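PDB 5VOL: putative esterase from Bacteroides intestinalis DSM 17393, which probably hydrolyses ferulic acid esters of arabinoxylan, as a carbohydrate esterase family 1 enzyme that works together with xylanases. Local coordinates for residues Y28-L32 and Y119-Y124; I93-G99 and K182-L186; A214-D218 and Q263-F267. All coordinates share one frame; numbering follows the deposited sequence.

In the fold
All three contacts belong to one alpha/beta-hydrolase-type domain. From the N terminus, strand 24-32 brings in the first half of contact 1. The chain then passes residues 93-99, the first half of contact 2, before helix 108-123 closes contact 1. Contact 2 closes later, at helix 182-192, so the two contacts cross along the chain. Contact 3 opens at strand 214-218, after both have closed, and is completed by helix 254-271. Contacts 1 and 3 each join a helix to the same mixed sheet. Contact 2 instead ties a loop to a helix, and lies on the other side of the chain's centre from contact 3.

Contact 1: Y28-L32 and Y119-Y124; sequences YTVFL and YIEKKY
Tyr28 of strand 24-32 meets Tyr119 and Tyr124 of the 119-124 segment hydroxyl to hydroxyl. The contact packs the end of helix 108-123 against the mixed sheet of an alpha/beta-hydrolase fold. The axes of strand 28-32 and helix 119-123 approach to 11.8 Å. Tyr28 and Tyr124 reach for each other from opposite directions. Tyr28 OH and Tyr124 OH lie 2.7 Å apart in a hydrogen bond, and either could be the donor. Tyr119 comes in at about a right angle to Tyr28. Its OH is hydrogen-bonded to Tyr28 OH at 2.9 Å, and again either hydroxyl could donate. Tyr28 OH thus has two phenol partners, and these should limit the swing of its ring. The Tyr28 and Tyr119 rings sit obliquely, with planes at 75°. Lys123 NZ donates to Tyr119 OH at 3.2 Å and extends the polar chain; Asp15 of strand 11-19 is a weak, long ion-pair partner of this lysine.

Apolar groups fill in around the phenols. Ile120 CD1 lies over one face of the Tyr28 ring, 4.0 Å from its centroid, in a CH-pi contact. CG1 of Ile120 is turned anti to the carbonyl carbon (chi1 -73°), and the side chain ends nearer the strand than its first bond suggests. The Tyr124 ring is sandwiched. Val30 CG1 sits over one face, toward the rim, and Lys123 CG lies over the centre of the opposite face. Leu32 crosses Tyr124 at about a right angle, and its CD2 comes within 3.4 Å of Tyr124 CD1.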
loop_
_atom_site.group_PDB
_atom_site.type_symbol
_atom_site.label_atom_id
_atom_site.label_comp_id
_atom_site.label_asym_id
_atom_site.label_seq_id
_atom_site.Cartn_x
_atom_site.Cartn_y
_atom_site.Cartn_z
ATOM N N TYR C 28 18.264 -20.058 -19.857
ATOM C CA TYR C 28 17.959 -19.428 -18.580
ATOM C C TYR C 28 18.146 -17.929 -18.720
ATOM O O TYR C 28 18.835 -17.464 -19.627
ATOM C CB TYR C 28 18.850 -19.983 -17.469
ATOM C CG TYR C 28 20.316 -19.640 -17.645
ATOM C CD1 TYR C 28 21.173 -20.492 -18.329
ATOM C CD2 TYR C 28 20.850 -18.470 -17.109
ATOM C CE1 TYR C 28 22.511 -20.186 -18.496
ATOM C CE2 TYR C 28 22.184 -18.161 -17.266
ATOM C CZ TYR C 28 23.011 -19.023 -17.957
ATOM O OH TYR C 28 24.343 -18.710 -18.112
ATOM N N THR C 29 17.517 -17.179 -17.820
ATOM C CA THR C 29 17.612 -15.728 -17.822
ATOM C C THR C 29 18.013 -15.299 -16.420
ATOM O O THR C 29 17.408 -15.722 -15.439
ATOM C CB THR C 29 16.271 -15.065 -18.225
ATOM O OG1 THR C 29 15.869 -15.540 -19.515
ATOM C CG2 THR C 29 16.390 -13.543 -18.262
ATOM N N VAL C 30 19.045 -14.482 -16.315
ATOM C CA VAL C 30 19.554 -14.135 -14.996
ATOM C C VAL C 30 19.622 -12.621 -14.850
ATOM O O VAL C 30 19.956 -11.913 -15.806
ATOM C CB VAL C 30 20.954 -14.760 -14.754
ATOM C CG1 VAL C 30 21.920 -14.358 -15.855
ATOM C CG2 VAL C 30 21.502 -14.353 -13.394
ATOM N N PHE C 31 19.259 -12.133 -13.665
ATOM C CA PHE C 31 19.467 -10.730 -13.315
ATOM C C PHE C 31 20.821 -10.554 -12.625
ATOM O O PHE C 31 21.103 -11.242 -11.660
ATOM C CB PHE C 31 18.347 -10.228 -12.388
ATOM C CG PHE C 31 18.661 -8.916 -11.706
ATOM C CD1 PHE C 31 18.335 -7.705 -12.309
ATOM C CD2 PHE C 31 19.291 -8.894 -10.466
ATOM C CE1 PHE C 31 18.627 -6.490 -11.680
ATOM C CE2 PHE C 31 19.590 -7.682 -9.825
ATOM C CZ PHE C 31 19.259 -6.482 -10.437
ATOM N N LEU C 32 21.636 -9.625 -13.112
ATOM C CA LEU C 32 22.923 -9.340 -12.494
ATOM C C LEU C 32 22.935 -7.929 -11.889
ATOM O O LEU C 32 22.682 -6.959 -12.586
ATOM C CB LEU C 32 24.050 -9.476 -13.515
ATOM C CG LEU C 32 24.139 -10.811 -14.273
ATOM C CD1 LEU C 32 25.196 -10.681 -15.344
ATOM C CD2 LEU C 32 24.459 -11.934 -13.331
ATOM N N TYR C 119 26.445 -24.826 -11.655
ATOM C CA TYR C 119 26.952 -24.006 -12.749
ATOM C C TYR C 119 26.631 -22.522 -12.543
ATOM O O TYR C 119 27.485 -21.660 -12.749
ATOM C CB TYR C 119 26.365 -24.489 -14.076
ATOM C CG TYR C 119 26.403 -23.484 -15.216
ATOM C CD1 TYR C 119 25.331 -22.655 -15.450
ATOM C CD2 TYR C 119 27.494 -23.400 -16.079
ATOM C CE1 TYR C 119 25.330 -21.751 -16.488
ATOM C CE2 TYR C 119 27.500 -22.485 -17.145
ATOM C CZ TYR C 119 26.405 -21.664 -17.327
ATOM O OH TYR C 119 26.343 -20.739 -18.355
ATOM N N ILE C 120 25.389 -22.235 -12.163
ATOM C CA ILE C 120 24.945 -20.864 -11.953
ATOM C C ILE C 120 25.710 -20.214 -10.804
ATOM O O ILE C 120 26.207 -19.088 -10.922
ATOM C CB ILE C 120 23.419 -20.802 -11.645
ATOM C CG1 ILE C 120 22.598 -21.071 -12.898
ATOM C CG2 ILE C 120 23.023 -19.446 -11.050
ATOM C CD1 ILE C 120 22.799 -20.065 -14.009
ATOM N N GLU C 121 25.807 -20.931 -9.692
ATOM C CA GLU C 121 26.319 -20.328 -8.468
ATOM C C GLU C 121 27.820 -20.114 -8.517
ATOM O O GLU C 121 28.342 -19.258 -7.810
ATOM C CB GLU C 121 25.916 -21.164 -7.262
ATOM C CG GLU C 121 24.417 -21.080 -7.052
ATOM C CD GLU C 121 23.950 -21.704 -5.770
ATOM O OE1 GLU C 121 24.792 -22.156 -4.962
ATOM O OE2 GLU C 121 22.720 -21.732 -5.568
ATOM N N LYS C 122 28.503 -20.864 -9.381
ATOM C CA LYS C 122 29.907 -20.611 -9.670
ATOM C C LYS C 122 30.076 -19.467 -10.669
ATOM O O LYS C 122 30.861 -18.552 -10.455
ATOM C CB LYS C 122 30.579 -21.882 -10.210
ATOM C CG LYS C 122 31.981 -21.660 -10.755
ATOM C CD LYS C 122 32.611 -22.990 -11.197
ATOM C CE LYS C 122 33.968 -22.779 -11.860
ATOM N NZ LYS C 122 34.579 -24.070 -12.322
ATOM N N LYS C 123 29.322 -19.505 -11.758
ATOM C CA LYS C 123 29.496 -18.521 -12.817
ATOM C C LYS C 123 29.117 -17.112 -12.372
ATOM O O LYS C 123 29.744 -16.137 -12.779
ATOM C CB LYS C 123 28.669 -18.910 -14.039
ATOM C CG LYS C 123 28.737 -17.909 -15.172
ATOM C CD LYS C 123 28.372 -18.585 -16.487
ATOM C CE LYS C 123 28.632 -17.671 -17.675
ATOM N NZ LYS C 123 28.479 -18.405 -18.949
ATOM N N TYR C 124 28.081 -17.004 -11.550
ATOM C CA TYR C 124 27.564 -15.680 -11.189
ATOM C C TYR C 124 27.849 -15.340 -9.730
ATOM O O TYR C 124 27.165 -14.502 -9.129
ATOM C CB TYR C 124 26.060 -15.598 -11.516
ATOM C CG TYR C 124 25.802 -15.803 -12.990
ATOM C CD1 TYR C 124 26.184 -14.839 -13.916
ATOM C CD2 TYR C 124 25.224 -16.976 -13.465
ATOM C CE1 TYR C 124 25.988 -15.023 -15.262
ATOM C CE2 TYR C 124 25.026 -17.173 -14.822
ATOM C CZ TYR C 124 25.404 -16.190 -15.716
ATOM O OH TYR C 124 25.199 -16.357 -17.071
#

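Contact 2: I93-G99 and K182-L186; sequences IHLEWNG and KIAIL
Ile93 begins the contact with its CD1 atom, 4.2 Å from CD1 of Ile183 on helix 182-192. In this alpha/beta-hydrolase-type domain, the loop between strands 83-87 and 102-103 is held here against the start of that helix. The two isoleucines meet at a slant. Water 1 joins the backbones, donating to Ile93 O and accepting from Ile183 N. Further along, the carbonyl of Leu95 faces the lysine chain, with Leu95 O 3.7 Å from Lys182 CE. Glu96 follows, and its backbone carbon packs on Lys182 CD.

Trp97 carries the main aromatic contact. Lys182 crosses it at about a right angle and lies over one face. Lys182 CG stands 3.7 Å from the centroid of the six-membered ring, only 4° off the normal. CD and CE continue over the five-membered ring, and the chain then bends at chi4 (68°). The ammonium group is far from the ring, so any cation-pi attraction is weak at most. Ile185 CD1 approaches Trp97 CH2 obliquely at 3.7 Å. Outside the two segments, Trp106 stacks on the indole.

Asn98 turns its amide away from the helix. Its ND2 donates to Glu96 O at 3.2 Å, from above the carbonyl plane, and also to Gly91 O, while OD1 accepts from Trp54 N. Water 2 bridges Asn98 N and Lys182 O. Leu186 CD1 packs on Asn98 O and Gly99 CA. Direct contact is therefore mainly apolar, with the aliphatic part of a lysine spread on an indole, while two waters serve backbone polar groups.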
loop_
_atom_site.group_PDB
_atom_site.type_symbol
_atom_site.label_atom_id
_atom_site.label_comp_id
_atom_site.label_asym_id
_atom_site.label_seq_id
_atom_site.Cartn_x
_atom_site.Cartn_y
_atom_site.Cartn_z
ATOM N N ILE C 93 2.677 -26.834 -24.078
ATOM C CA ILE C 93 2.540 -28.045 -23.280
ATOM C C ILE C 93 2.311 -29.291 -24.136
ATOM O O ILE C 93 2.451 -30.411 -23.649
ATOM C CB ILE C 93 1.391 -27.924 -22.256
ATOM C CG1 ILE C 93 0.058 -27.686 -22.967
ATOM C CG2 ILE C 93 1.690 -26.807 -21.239
ATOM C CD1 ILE C 93 -1.145 -27.796 -22.058
ATOM N N HIS C 94 1.965 -29.100 -25.405
ATOM C CA HIS C 94 1.751 -30.246 -26.290
ATOM C C HIS C 94 3.045 -30.651 -26.990
ATOM O O HIS C 94 3.141 -31.746 -27.532
ATOM C CB HIS C 94 0.653 -29.938 -27.320
ATOM C CG HIS C 94 -0.631 -29.465 -26.708
ATOM N ND1 HIS C 94 -1.433 -30.280 -25.937
ATOM C CD2 HIS C 94 -1.242 -28.256 -26.737
ATOM C CE1 HIS C 94 -2.484 -29.594 -25.519
ATOM N NE2 HIS C 94 -2.392 -28.364 -25.990
ATOM N N LEU C 95 4.045 -29.774 -26.963
ATOM C CA LEU C 95 5.305 -30.024 -27.655
ATOM C C LEU C 95 6.473 -30.193 -26.696
ATOM O O LEU C 95 7.368 -30.999 -26.947
ATOM C CB LEU C 95 5.633 -28.881 -28.623
ATOM C CG LEU C 95 4.616 -28.430 -29.672
ATOM C CD1 LEU C 95 5.250 -27.394 -30.589
ATOM C CD2 LEU C 95 4.113 -29.598 -30.464
ATOM N N GLU C 96 6.464 -29.405 -25.616
ATOM C CA GLU C 96 7.620 -29.264 -24.727
ATOM C C GLU C 96 7.348 -29.773 -23.310
ATOM O O GLU C 96 6.232 -29.687 -22.809
ATOM C CB GLU C 96 8.056 -27.791 -24.649
ATOM C CG GLU C 96 8.316 -27.136 -25.988
ATOM C CD GLU C 96 9.448 -27.805 -26.758
ATOM O OE1 GLU C 96 10.302 -28.465 -26.130
ATOM O OE2 GLU C 96 9.479 -27.666 -27.996
ATOM N N TRP C 97 8.386 -30.272 -22.662
ATOM C CA TRP C 97 8.283 -30.680 -21.273
ATOM C C TRP C 97 8.049 -29.490 -20.337
ATOM O O TRP C 97 8.849 -28.554 -20.308
ATOM C CB TRP C 97 9.546 -31.397 -20.845
ATOM C CG TRP C 97 9.702 -32.780 -21.402
ATOM C CD1 TRP C 97 10.499 -33.163 -22.438
ATOM C CD2 TRP C 97 9.062 -33.965 -20.926
ATOM N NE1 TRP C 97 10.391 -34.518 -22.642
ATOM C CE2 TRP C 97 9.517 -35.034 -21.722
ATOM C CE3 TRP C 97 8.147 -34.226 -19.905
ATOM C CZ2 TRP C 97 9.094 -36.343 -21.525
ATOM C CZ3 TRP C 97 7.720 -35.525 -19.712
ATOM C CH2 TRP C 97 8.196 -36.569 -20.517
ATOM N N ASN C 98 6.962 -29.549 -19.576
ATOM C CA ASN C 98 6.685 -28.582 -18.509
ATOM C C ASN C 98 6.852 -29.235 -17.142
ATOM O O ASN C 98 6.394 -30.354 -16.931
ATOM C CB ASN C 98 5.265 -28.029 -18.644
ATOM C CG ASN C 98 5.165 -26.914 -19.660
ATOM O OD1 ASN C 98 4.943 -25.753 -19.301
ATOM N ND2 ASN C 98 5.312 -27.256 -20.938
ATOM N N GLY C 99 7.505 -28.559 -16.203
ATOM C CA GLY C 99 7.549 -29.096 -14.853
ATOM C C GLY C 99 8.908 -29.080 -14.193
ATOM O O GLY C 99 9.921 -28.920 -14.868
ATOM N N LYS C 182 3.021 -35.586 -22.417
ATOM C CA LYS C 182 3.803 -34.848 -21.431
ATOM C C LYS C 182 2.892 -34.153 -20.415
ATOM O O LYS C 182 3.239 -34.059 -19.247
ATOM C CB LYS C 182 4.721 -33.839 -22.123
ATOM C CG LYS C 182 5.782 -34.493 -23.023
ATOM C CD LYS C 182 6.531 -33.452 -23.826
ATOM C CE LYS C 182 7.461 -34.103 -24.855
ATOM N NZ LYS C 182 6.680 -34.799 -25.923
ATOM N N ILE C 183 1.712 -33.712 -20.842
ATOM C CA ILE C 183 0.809 -33.009 -19.919
ATOM C C ILE C 183 0.259 -33.989 -18.878
ATOM O O ILE C 183 0.205 -33.669 -17.684
ATOM C CB ILE C 183 -0.343 -32.278 -20.662
ATOM C CG1 ILE C 183 -1.137 -31.387 -19.698
ATOM C CG2 ILE C 183 -1.289 -33.270 -21.362
ATOM C CD1 ILE C 183 -0.280 -30.393 -18.927
ATOM N N ALA C 184 -0.076 -35.206 -19.309
ATOM C CA ALA C 184 -0.495 -36.264 -18.380
ATOM C C ALA C 184 0.607 -36.637 -17.414
ATOM O O ALA C 184 0.349 -36.938 -16.255
ATOM C CB ALA C 184 -0.948 -37.522 -19.146
ATOM N N ILE C 185 1.841 -36.651 -17.897
ATOM C CA ILE C 185 2.963 -37.012 -17.056
ATOM C C ILE C 185 3.157 -35.925 -15.975
ATOM O O ILE C 185 3.375 -36.225 -14.798
ATOM C CB ILE C 185 4.240 -37.196 -17.894
ATOM C CG1 ILE C 185 4.051 -38.380 -18.876
ATOM C CG2 ILE C 185 5.418 -37.447 -17.006
ATOM C CD1 ILE C 185 5.208 -38.613 -19.846
ATOM N N LEU C 186 3.067 -34.666 -16.390
ATOM C CA LEU C 186 3.162 -33.546 -15.446
ATOM C C LEU C 186 2.067 -33.655 -14.397
ATOM O O LEU C 186 2.318 -33.497 -13.202
ATOM C CB LEU C 186 3.068 -32.207 -16.177
ATOM C CG LEU C 186 2.870 -30.981 -15.271
ATOM C CD1 LEU C 186 4.025 -30.874 -14.276
ATOM C CD2 LEU C 186 2.716 -29.706 -16.091
HETATM O O HOH W 1 1.476 -32.889 -23.761
HETATM O O HOH W 2 5.318 -31.958 -19.030
#

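Contact 3: A214-D218 and Q263-F267; sequences AWFVD and QCLPF
Phe216, on strand 214-218, packs against Phe267 of helix 254-271 on one face of the central sheet of this alpha/beta-hydrolase-type fold. The axes of the two segments run almost antiparallel, at 173°. Phe216 CB lies over the face of the Phe267 ring, 4.0 Å from its centroid and displaced toward the CE2 and CZ rim. CG stands opposite the backbone N (chi1 -158°), which turns the CD2 edge of the ring toward the Phe267 face. CD2 comes next and meets Phe267 CD1 at 3.8 Å. This makes an edge-to-face pair. The centroids are 5.3 Å apart and the planes lie at 66°. On the far side of the ring, CE1 is 4.4 Å from Gln263 NE2. Tyr160 stacks on Phe216 from outside the two segments. Gln244, a calcium-binding position seen for this protein, though no calcium is bound to it in this chain, touches Phe216.

Ala214 CB adds to the apolar patch at 3.9 Å from Phe267 CZ. Toward the other end, Asp218 OD2 and Gln263 NE2 are 3.4 Å apart. Both atoms also have partners outside the segments: Tyr160 OH hydrogen-bonds to each, and Arg248 makes a salt bridge with Asp218 OD2. The aromatic pair, with Ala214, supplies the apolar part of the interface, while the buried carboxylate has charged and hydroxyl partners that probably favour its ionised form.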
loop_
_atom_site.group_PDB
_atom_site.type_symbol
_atom_site.label_atom_id
_atom_site.label_comp_id
_atom_site.label_asym_id
_atom_site.label_seq_id
_atom_site.Cartn_x
_atom_site.Cartn_y
_atom_site.Cartn_z
ATOM N N ALA C 214 11.538 -20.257 6.019
ATOM C CA ALA C 214 10.543 -19.192 6.086
ATOM C C ALA C 214 9.606 -19.312 4.890
ATOM O O ALA C 214 10.083 -19.414 3.766
ATOM C CB ALA C 214 11.218 -17.818 6.096
ATOM N N TRP C 215 8.298 -19.284 5.136
ATOM C CA TRP C 215 7.294 -19.480 4.083
ATOM C C TRP C 215 6.372 -18.276 3.895
ATOM O O TRP C 215 5.907 -17.686 4.865
ATOM C CB TRP C 215 6.433 -20.709 4.391
ATOM C CG TRP C 215 7.211 -21.954 4.708
ATOM C CD1 TRP C 215 7.691 -22.326 5.927
ATOM C CD2 TRP C 215 7.566 -23.012 3.796
ATOM N NE1 TRP C 215 8.324 -23.540 5.837
ATOM C CE2 TRP C 215 8.268 -23.982 4.540
ATOM C CE3 TRP C 215 7.358 -23.225 2.431
ATOM C CZ2 TRP C 215 8.778 -25.155 3.962
ATOM C CZ3 TRP C 215 7.862 -24.400 1.852
ATOM C CH2 TRP C 215 8.571 -25.341 2.622
ATOM N N PHE C 216 6.095 -17.931 2.644
ATOM C CA PHE C 216 5.172 -16.840 2.318
ATOM C C PHE C 216 4.265 -17.323 1.182
ATOM O O PHE C 216 4.753 -17.684 0.115
ATOM C CB PHE C 216 5.955 -15.582 1.914
ATOM C CG PHE C 216 5.193 -14.283 2.070
ATOM C CD1 PHE C 216 4.042 -14.029 1.330
ATOM C CD2 PHE C 216 5.657 -13.298 2.943
ATOM C CE1 PHE C 216 3.354 -12.824 1.459
ATOM C CE2 PHE C 216 4.981 -12.089 3.081
ATOM C CZ PHE C 216 3.816 -11.846 2.345
ATOM N N VAL C 217 2.959 -17.356 1.425
ATOM C CA VAL C 217 1.984 -17.790 0.426
ATOM C C VAL C 217 1.078 -16.626 0.019
ATOM O O VAL C 217 0.443 -15.987 0.867
ATOM C CB VAL C 217 1.151 -18.960 0.960
ATOM C CG1 VAL C 217 0.050 -19.343 -0.029
ATOM C CG2 VAL C 217 2.085 -20.150 1.258
ATOM N N ASP C 218 1.012 -16.364 -1.284
ATOM C CA ASP C 218 0.367 -15.158 -1.819
ATOM C C ASP C 218 -0.511 -15.534 -3.013
ATOM O O ASP C 218 0.026 -15.940 -4.039
ATOM C CB ASP C 218 1.455 -14.157 -2.230
ATOM C CG ASP C 218 0.919 -12.828 -2.702
ATOM O OD1 ASP C 218 -0.276 -12.517 -2.506
ATOM O OD2 ASP C 218 1.741 -12.067 -3.261
ATOM N N GLN C 263 6.641 -7.645 -2.585
ATOM C CA GLN C 263 6.639 -8.287 -1.267
ATOM C C GLN C 263 7.726 -9.363 -1.170
ATOM O O GLN C 263 8.377 -9.535 -0.121
ATOM C CB GLN C 263 5.265 -8.887 -0.977
ATOM C CG GLN C 263 4.232 -7.814 -0.675
ATOM C CD GLN C 263 2.820 -8.189 -1.093
ATOM O OE1 GLN C 263 1.973 -7.308 -1.276
ATOM N NE2 GLN C 263 2.548 -9.497 -1.236
ATOM N N CYS C 264 7.917 -10.081 -2.272
ATOM C CA CYS C 264 8.864 -11.200 -2.317
ATOM C C CYS C 264 10.310 -10.769 -2.127
ATOM O O CYS C 264 11.027 -11.353 -1.332
ATOM C CB CYS C 264 8.733 -11.952 -3.644
ATOM S SG CYS C 264 9.887 -13.337 -3.838
ATOM N N LEU C 265 10.746 -9.759 -2.865
ATOM C CA LEU C 265 12.152 -9.380 -2.812
ATOM C C LEU C 265 12.575 -8.828 -1.439
ATOM O O LEU C 265 13.634 -9.219 -0.911
ATOM C CB LEU C 265 12.458 -8.388 -3.930
ATOM C CG LEU C 265 12.293 -9.042 -5.318
ATOM C CD1 LEU C 265 12.443 -7.999 -6.418
ATOM C CD2 LEU C 265 13.309 -10.198 -5.501
ATOM N N PRO C 266 11.753 -7.956 -0.831
ATOM C CA PRO C 266 12.113 -7.558 0.546
ATOM C C PRO C 266 12.036 -8.711 1.545
ATOM O O PRO C 266 12.816 -8.751 2.496
ATOM C CB PRO C 266 11.075 -6.465 0.894
ATOM C CG PRO C 266 10.707 -5.862 -0.447
ATOM C CD PRO C 266 10.720 -7.078 -1.416
ATOM N N PHE C 267 11.099 -9.632 1.334
ATOM C CA PHE C 267 10.933 -10.793 2.200
ATOM C C PHE C 267 12.183 -11.671 2.239
ATOM O O PHE C 267 12.705 -11.944 3.316
ATOM C CB PHE C 267 9.724 -11.619 1.752
ATOM C CG PHE C 267 9.663 -13.003 2.350
ATOM C CD1 PHE C 267 9.368 -13.191 3.700
ATOM C CD2 PHE C 267 9.855 -14.120 1.549
ATOM C CE1 PHE C 267 9.299 -14.466 4.249
ATOM C CE2 PHE C 267 9.786 -15.412 2.090
ATOM C CZ PHE C 267 9.506 -15.581 3.441
#